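Local coordinates for dihydropyrimidinase (Brevibacillus agri, PDB 3SFW), which probably catalyses the reversible, zinc-dependent hydrolytic ring opening of dihydropyrimidines to N-carbamoyl beta-amino acids, at residues H60-F65 with H109-G114; F74-K79 with H410-Y415. All blocks are in the same frame, centred on the assembly; numbering follows the deposited sequence.

In the fold
Contacts 1 and 2 lie on the same side of the chain's centre, about 13 Å apart between centres, and helix 74-83, which supplies one segment of contact 2, packs against both segments of contact 1. Phe74 of contact 2 wedges between those two segments: its CD2 lies 3.4 Å from Ala112 CB and its CE1 3.6 Å from Leu61 O. One helical turn on, Gly77 CA packs 3.9 Å from Leu61 CD2. Asp72, just before the helix, pairs through its backbone with Asp62, and its OD1 is hydrogen-bonded to Asn412 N and Thr76 OG1, so it touches both contacts. Contact 1 reaches the active site directly, since His60 is a zinc ligand; contact 2 is a surface contact between that helix and the 410-415 loop.

Contact 1 (H60-F65 with H109-G114); sequences HLDMPF and HEKARG. With ZN (zinc ion), chain F.
Lys111 NZ is gripped by two oxygens of Asp62, giving a hydrogen bond of 2.9 Å to the backbone O of Asp62 and a salt bridge of 3.2 Å to Asp62 OD2. The pair ties the last turn of helix 101-112 to the loop after strand 49-59, where the His-X-His metal motif of the amidohydrolase TIM barrel (His58 and His60) sits. The ammonium meets the carbonyl almost head-on, at a C=O...N angle of 164°, whereas OD2 is approached from above the carboxylate plane, 58° out of it. Lys111 runs extended through CD and bends only at its last torsion (chi4 -65°), which swings NZ onto the carbonyl while CE passes 3.4 Å from Asp62 O and CG lies 3.7 Å from Asp62 OD2. Trp108 adds a cation-pi contact to the same lysine. A methionine in its place would probably leave the Asp62 carboxylate without its counter-charge and the carbonyl without this donor, so that the loop could shift more easily. On the neighbouring Leu61, the backbone N is hydrogen-bonded to Asp91 OD2. Two residues before Asp62, the chain enters the metal centre, where one zinc ion is coordinated by His58, Asp315, the carboxylated Lys150 and, at 2.1 Å, His60 NE2.

Contact 2 (F74-K79 with H410-Y415); sequences FFTGTK and HMNVDY
The first torsions of Thr76 and Asn412 set up their meeting: chi1 of 64° places Thr76 OG1, between its backbone N and carbonyl carbon, against Asn412 CB, and chi1 of -169° sends the Asn412 amide on to where ND2 reaches a water shared with that hydroxyl. The hydroxyl oxygen lies 3.7 Å from Asn412 CB, with the two side chains crossing at a slant. This touch is van der Waals only, and the polar groups are joined through intermediaries. One is Asp72, whose OD1 is hydrogen-bonded both to Thr76 OG1 and to Asn412 N; Asn73 N also bonds to the hydroxyl. The other is the shared water, which donates to Thr76 OG1 at 3.0 Å and accepts from Asn412 ND2 at 2.8 Å, linking the hydroxyl to the amide. This joins helix 74-83, a helix of the amidohydrolase TIM-barrel region, to the loop between the antiparallel strands 393-403 and 422-432. That loop bends sharply here: Asn412 is the centre of an inverse gamma turn, closed by a weak bond from Val413 N to Met411 O. A second water fills the other half of the contact, where Thr76 O and His410 O face each other at 4.2 Å. It donates to both carbonyls and accepts from Lys79 NZ at 2.8 Å. The lysine curls back through its last two torsions to bring NZ to this water. The His410 ring, meanwhile, stacks on Phe83 farther along the helix. Within the helix, Thr78 OG1 donates to Phe74 O at 2.6 Å, in the carbonyl plane, and that oxygen also receives Thr78 N.

Contact 1 (H60-F65 with H109-G114)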
loop_
_atom_site.group_PDB
_atom_site.type_symbol
_atom_site.label_atom_id
_atom_site.label_comp_id
_atom_site.label_asym_id
_atom_site.label_seq_id
_atom_site.Cartn_x
_atom_site.Cartn_y
_atom_site.Cartn_z
ATOM N N HIS A 60 -2.839 -2.284 -35.252
ATOM C CA HIS A 60 -1.641 -2.704 -35.968
ATOM C C HIS A 60 -2.049 -3.225 -37.356
ATOM O O HIS A 60 -2.005 -4.449 -37.622
ATOM C CB HIS A 60 -0.919 -3.828 -35.195
ATOM C CG HIS A 60 -0.466 -3.412 -33.828
ATOM N ND1 HIS A 60 0.652 -2.628 -33.630
ATOM C CD2 HIS A 60 -1.005 -3.627 -32.606
ATOM C CE1 HIS A 60 0.826 -2.436 -32.329
ATOM N NE2 HIS A 60 -0.189 -3.008 -31.687
ATOM N N LEU A 61 -2.514 -2.316 -38.215
ATOM C CA LEU A 61 -2.969 -2.751 -39.543
ATOM C C LEU A 61 -1.761 -2.880 -40.498
ATOM O O LEU A 61 -0.857 -2.022 -40.505
ATOM C CB LEU A 61 -3.954 -1.712 -40.104
ATOM C CG LEU A 61 -5.146 -1.387 -39.190
ATOM C CD1 LEU A 61 -6.140 -0.468 -39.939
ATOM C CD2 LEU A 61 -5.872 -2.713 -38.800
ATOM N N ASP A 62 -1.781 -3.914 -41.352
ATOM C CA ASP A 62 -0.702 -4.153 -42.303
ATOM C C ASP A 62 0.662 -4.121 -41.647
ATOM O O ASP A 62 1.609 -3.481 -42.159
ATOM C CB ASP A 62 -0.758 -3.130 -43.449
ATOM C CG ASP A 62 -0.056 -3.623 -44.718
ATOM O OD1 ASP A 62 -0.167 -4.825 -45.068
ATOM O OD2 ASP A 62 0.601 -2.788 -45.373
ATOM N N MET A 63 0.760 -4.733 -40.481
ATOM C CA MET A 63 1.973 -4.647 -39.680
ATOM C C MET A 63 2.873 -5.858 -39.965
ATOM O O MET A 63 2.450 -7.003 -39.818
ATOM C CB MET A 63 1.587 -4.690 -38.193
ATOM C CG MET A 63 2.825 -4.641 -37.240
ATOM S SD MET A 63 2.380 -5.429 -35.672
ATOM C CE MET A 63 3.753 -5.076 -34.636
ATOM N N PRO A 64 4.145 -5.618 -40.268
ATOM C CA PRO A 64 5.082 -6.762 -40.347
ATOM C C PRO A 64 5.487 -7.239 -38.950
ATOM O O PRO A 64 6.023 -6.446 -38.162
ATOM C CB PRO A 64 6.307 -6.160 -41.068
ATOM C CG PRO A 64 6.275 -4.672 -40.680
ATOM C CD PRO A 64 4.804 -4.305 -40.472
ATOM N N PHE A 65 5.252 -8.507 -38.643
ATOM C CA PHE A 65 5.478 -9.023 -37.257
ATOM C C PHE A 65 5.322 -10.535 -37.265
ATOM O O PHE A 65 4.585 -11.077 -38.096
ATOM C CB PHE A 65 4.435 -8.406 -36.300
ATOM C CG PHE A 65 4.704 -8.633 -34.812
ATOM C CD1 PHE A 65 5.897 -8.201 -34.212
ATOM C CD2 PHE A 65 3.635 -8.984 -33.986
ATOM C CE1 PHE A 65 6.057 -8.260 -32.823
ATOM C CE2 PHE A 65 3.779 -9.057 -32.592
ATOM C CZ PHE A 65 5.026 -8.708 -32.012
ATOM N N HIS A 109 2.127 6.388 -43.980
ATOM C CA HIS A 109 1.169 7.136 -44.783
ATOM C C HIS A 109 0.846 6.361 -46.065
ATOM O O HIS A 109 -0.315 6.324 -46.492
ATOM C CB HIS A 109 1.725 8.523 -45.115
ATOM C CG HIS A 109 1.503 9.536 -44.029
ATOM N ND1 HIS A 109 0.259 10.060 -43.749
ATOM C CD2 HIS A 109 2.343 10.021 -43.077
ATOM C CE1 HIS A 109 0.373 10.930 -42.753
ATOM N NE2 HIS A 109 1.620 10.902 -42.309
ATOM N N GLU A 110 1.851 5.699 -46.631
ATOM C CA GLU A 110 1.624 4.960 -47.894
ATOM C C GLU A 110 0.774 3.678 -47.651
ATOM O O GLU A 110 -0.113 3.390 -48.441
ATOM C CB GLU A 110 2.946 4.666 -48.614
ATOM C CG GLU A 110 2.843 3.863 -49.937
ATOM C CD GLU A 110 2.006 4.554 -51.025
ATOM O OE1 GLU A 110 1.570 3.854 -51.973
ATOM O OE2 GLU A 110 1.789 5.787 -50.949
ATOM N N LYS A 111 0.852 3.102 -46.439
ATOM C CA LYS A 111 -0.062 1.999 -46.085
ATOM C C LYS A 111 -1.516 2.480 -46.064
ATOM O O LYS A 111 -2.436 1.728 -46.407
ATOM C CB LYS A 111 0.282 1.375 -44.709
ATOM C CG LYS A 111 1.580 0.690 -44.608
ATOM C CD LYS A 111 1.770 0.157 -43.143
ATOM C CE LYS A 111 3.119 -0.502 -42.973
ATOM N NZ LYS A 111 3.222 -1.759 -43.825
ATOM N N ALA A 112 -1.749 3.696 -45.570
ATOM C CA ALA A 112 -3.106 4.153 -45.357
ATOM C C ALA A 112 -3.727 4.927 -46.538
ATOM O O ALA A 112 -4.944 4.924 -46.737
ATOM C CB ALA A 112 -3.176 4.981 -44.071
ATOM N N ARG A 113 -2.891 5.570 -47.343
ATOM C CA ARG A 113 -3.412 6.594 -48.262
ATOM C C ARG A 113 -4.244 5.917 -49.361
ATOM O O ARG A 113 -3.854 4.892 -49.909
ATOM C CB ARG A 113 -2.243 7.402 -48.840
ATOM C CG ARG A 113 -2.552 8.253 -50.090
ATOM C CD ARG A 113 -1.247 8.879 -50.633
ATOM N NE ARG A 113 -0.618 9.786 -49.661
ATOM C CZ ARG A 113 0.542 9.567 -49.027
ATOM N NH1 ARG A 113 1.255 8.451 -49.236
ATOM N NH2 ARG A 113 0.999 10.484 -48.176
ATOM N N GLY A 114 -5.472 6.387 -49.545
ATOM C CA GLY A 114 -6.330 5.827 -50.581
ATOM C C GLY A 114 -6.998 4.523 -50.175
ATOM O O GLY A 114 -7.704 3.889 -50.977
HETATM ZN ZN ZN F . -0.051 -3.506 -29.638
#

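Contact 2 (F74-K79 with H410-Y415)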
loop_
_atom_site.group_PDB
_atom_site.type_symbol
_atom_site.label_atom_id
_atom_site.label_comp_id
_atom_site.label_asym_id
_atom_site.label_seq_id
_atom_site.Cartn_x
_atom_site.Cartn_y
_atom_site.Cartn_z
ATOM N N PHE A 74 -5.118 -1.448 -44.207
ATOM C CA PHE A 74 -5.861 -0.239 -43.813
ATOM C C PHE A 74 -7.258 -0.202 -44.359
ATOM O O PHE A 74 -8.139 0.322 -43.711
ATOM C CB PHE A 74 -5.101 1.050 -44.134
ATOM C CG PHE A 74 -4.175 1.459 -43.035
ATOM C CD1 PHE A 74 -2.961 0.786 -42.856
ATOM C CD2 PHE A 74 -4.541 2.475 -42.137
ATOM C CE1 PHE A 74 -2.076 1.102 -41.801
ATOM C CE2 PHE A 74 -3.706 2.758 -41.018
ATOM C CZ PHE A 74 -2.459 2.108 -40.869
ATOM N N PHE A 75 -7.501 -0.848 -45.514
ATOM C CA PHE A 75 -8.863 -0.912 -46.034
ATOM C C PHE A 75 -9.738 -1.859 -45.166
ATOM O O PHE A 75 -10.778 -1.456 -44.662
ATOM C CB PHE A 75 -8.874 -1.379 -47.512
ATOM C CG PHE A 75 -10.251 -1.501 -48.096
ATOM C CD1 PHE A 75 -10.730 -2.753 -48.470
ATOM C CD2 PHE A 75 -11.101 -0.403 -48.150
ATOM C CE1 PHE A 75 -12.025 -2.911 -48.977
ATOM C CE2 PHE A 75 -12.422 -0.536 -48.677
ATOM C CZ PHE A 75 -12.878 -1.813 -49.067
ATOM N N THR A 76 -9.372 -3.134 -45.102
ATOM C CA THR A 76 -10.247 -4.105 -44.407
ATOM C C THR A 76 -10.321 -3.799 -42.908
ATOM O O THR A 76 -11.374 -4.014 -42.283
ATOM C CB THR A 76 -9.871 -5.587 -44.635
ATOM O OG1 THR A 76 -8.585 -5.863 -44.079
ATOM C CG2 THR A 76 -9.873 -5.953 -46.206
ATOM N N GLY A 77 -9.195 -3.368 -42.333
ATOM C CA GLY A 77 -9.176 -3.109 -40.890
ATOM C C GLY A 77 -10.057 -1.913 -40.518
ATOM O O GLY A 77 -10.769 -1.951 -39.494
ATOM N N THR A 78 -10.004 -0.843 -41.302
ATOM C CA THR A 78 -10.876 0.324 -41.014
ATOM C C THR A 78 -12.327 0.019 -41.327
ATOM O O THR A 78 -13.231 0.499 -40.648
ATOM C CB THR A 78 -10.428 1.645 -41.714
ATOM O OG1 THR A 78 -10.443 1.501 -43.145
ATOM C CG2 THR A 78 -9.040 2.041 -41.222
ATOM N N LYS A 79 -12.576 -0.833 -42.341
ATOM C CA LYS A 79 -13.967 -1.175 -42.636
ATOM C C LYS A 79 -14.542 -1.995 -41.463
ATOM O O LYS A 79 -15.689 -1.782 -41.030
ATOM C CB LYS A 79 -14.094 -1.945 -43.970
ATOM C CG LYS A 79 -15.484 -2.355 -44.303
ATOM C CD LYS A 79 -15.614 -2.607 -45.843
ATOM C CE LYS A 79 -14.554 -3.628 -46.295
ATOM N NZ LYS A 79 -14.859 -5.011 -45.891
ATOM N N HIS A 410 -16.374 -8.755 -40.166
ATOM C CA HIS A 410 -15.835 -8.121 -41.380
ATOM C C HIS A 410 -14.312 -8.020 -41.377
ATOM O O HIS A 410 -13.711 -7.517 -42.356
ATOM C CB HIS A 410 -16.485 -6.747 -41.576
ATOM C CG HIS A 410 -17.981 -6.801 -41.617
ATOM N ND1 HIS A 410 -18.741 -6.901 -40.464
ATOM C CD2 HIS A 410 -18.857 -6.819 -42.657
ATOM C CE1 HIS A 410 -20.026 -6.955 -40.794
ATOM N NE2 HIS A 410 -20.120 -6.951 -42.116
ATOM N N MET A 411 -13.674 -8.465 -40.281
ATOM C CA MET A 411 -12.205 -8.517 -40.230
ATOM C C MET A 411 -11.684 -9.573 -41.218
ATOM O O MET A 411 -12.349 -10.610 -41.416
ATOM C CB MET A 411 -11.724 -8.832 -38.810
ATOM C CG MET A 411 -12.146 -7.744 -37.805
ATOM S SD MET A 411 -11.801 -8.243 -36.121
ATOM C CE MET A 411 -13.055 -9.576 -35.923
ATOM N N ASN A 412 -10.603 -9.247 -41.933
ATOM C CA ASN A 412 -10.101 -10.185 -42.933
ATOM C C ASN A 412 -9.256 -11.264 -42.238
ATOM O O ASN A 412 -8.035 -11.301 -42.397
ATOM C CB ASN A 412 -9.313 -9.456 -44.037
ATOM C CG ASN A 412 -9.009 -10.360 -45.231
ATOM O OD1 ASN A 412 -9.614 -11.437 -45.376
ATOM N ND2 ASN A 412 -7.989 -10.004 -46.002
ATOM N N VAL A 413 -9.926 -12.167 -41.495
ATOM C CA VAL A 413 -9.239 -13.192 -40.699
ATOM C C VAL A 413 -10.203 -14.348 -40.528
ATOM O O VAL A 413 -11.407 -14.148 -40.515
ATOM C CB VAL A 413 -8.862 -12.666 -39.276
ATOM C CG1 VAL A 413 -7.762 -13.528 -38.632
ATOM C CG2 VAL A 413 -8.397 -11.230 -39.362
ATOM N N ASP A 414 -9.670 -15.571 -40.423
ATOM C CA ASP A 414 -10.516 -16.781 -40.482
ATOM C C ASP A 414 -11.065 -17.259 -39.156
ATOM O O ASP A 414 -11.596 -18.369 -39.083
ATOM C CB ASP A 414 -9.748 -17.940 -41.143
ATOM C CG ASP A 414 -8.476 -18.292 -40.416
ATOM O OD1 ASP A 414 -8.249 -17.783 -39.313
ATOM O OD2 ASP A 414 -7.734 -19.207 -40.863
ATOM N N TYR A 415 -10.964 -16.448 -38.107
ATOM C CA TYR A 415 -11.599 -16.844 -36.858
ATOM C C TYR A 415 -11.913 -15.606 -36.074
ATOM O O TYR A 415 -11.399 -14.513 -36.365
ATOM C CB TYR A 415 -10.710 -17.811 -36.009
ATOM C CG TYR A 415 -9.524 -17.162 -35.305
ATOM C CD1 TYR A 415 -8.369 -16.843 -36.000
ATOM C CD2 TYR A 415 -9.616 -16.779 -33.958
ATOM C CE1 TYR A 415 -7.303 -16.196 -35.395
ATOM C CE2 TYR A 415 -8.554 -16.192 -33.308
ATOM C CZ TYR A 415 -7.385 -15.904 -34.035
ATOM O OH TYR A 415 -6.338 -15.277 -33.420
HETATM O O HOH W 1 -13.515 -5.256 -43.488
HETATM O O HOH W 2 -6.896 -7.395 -45.971
#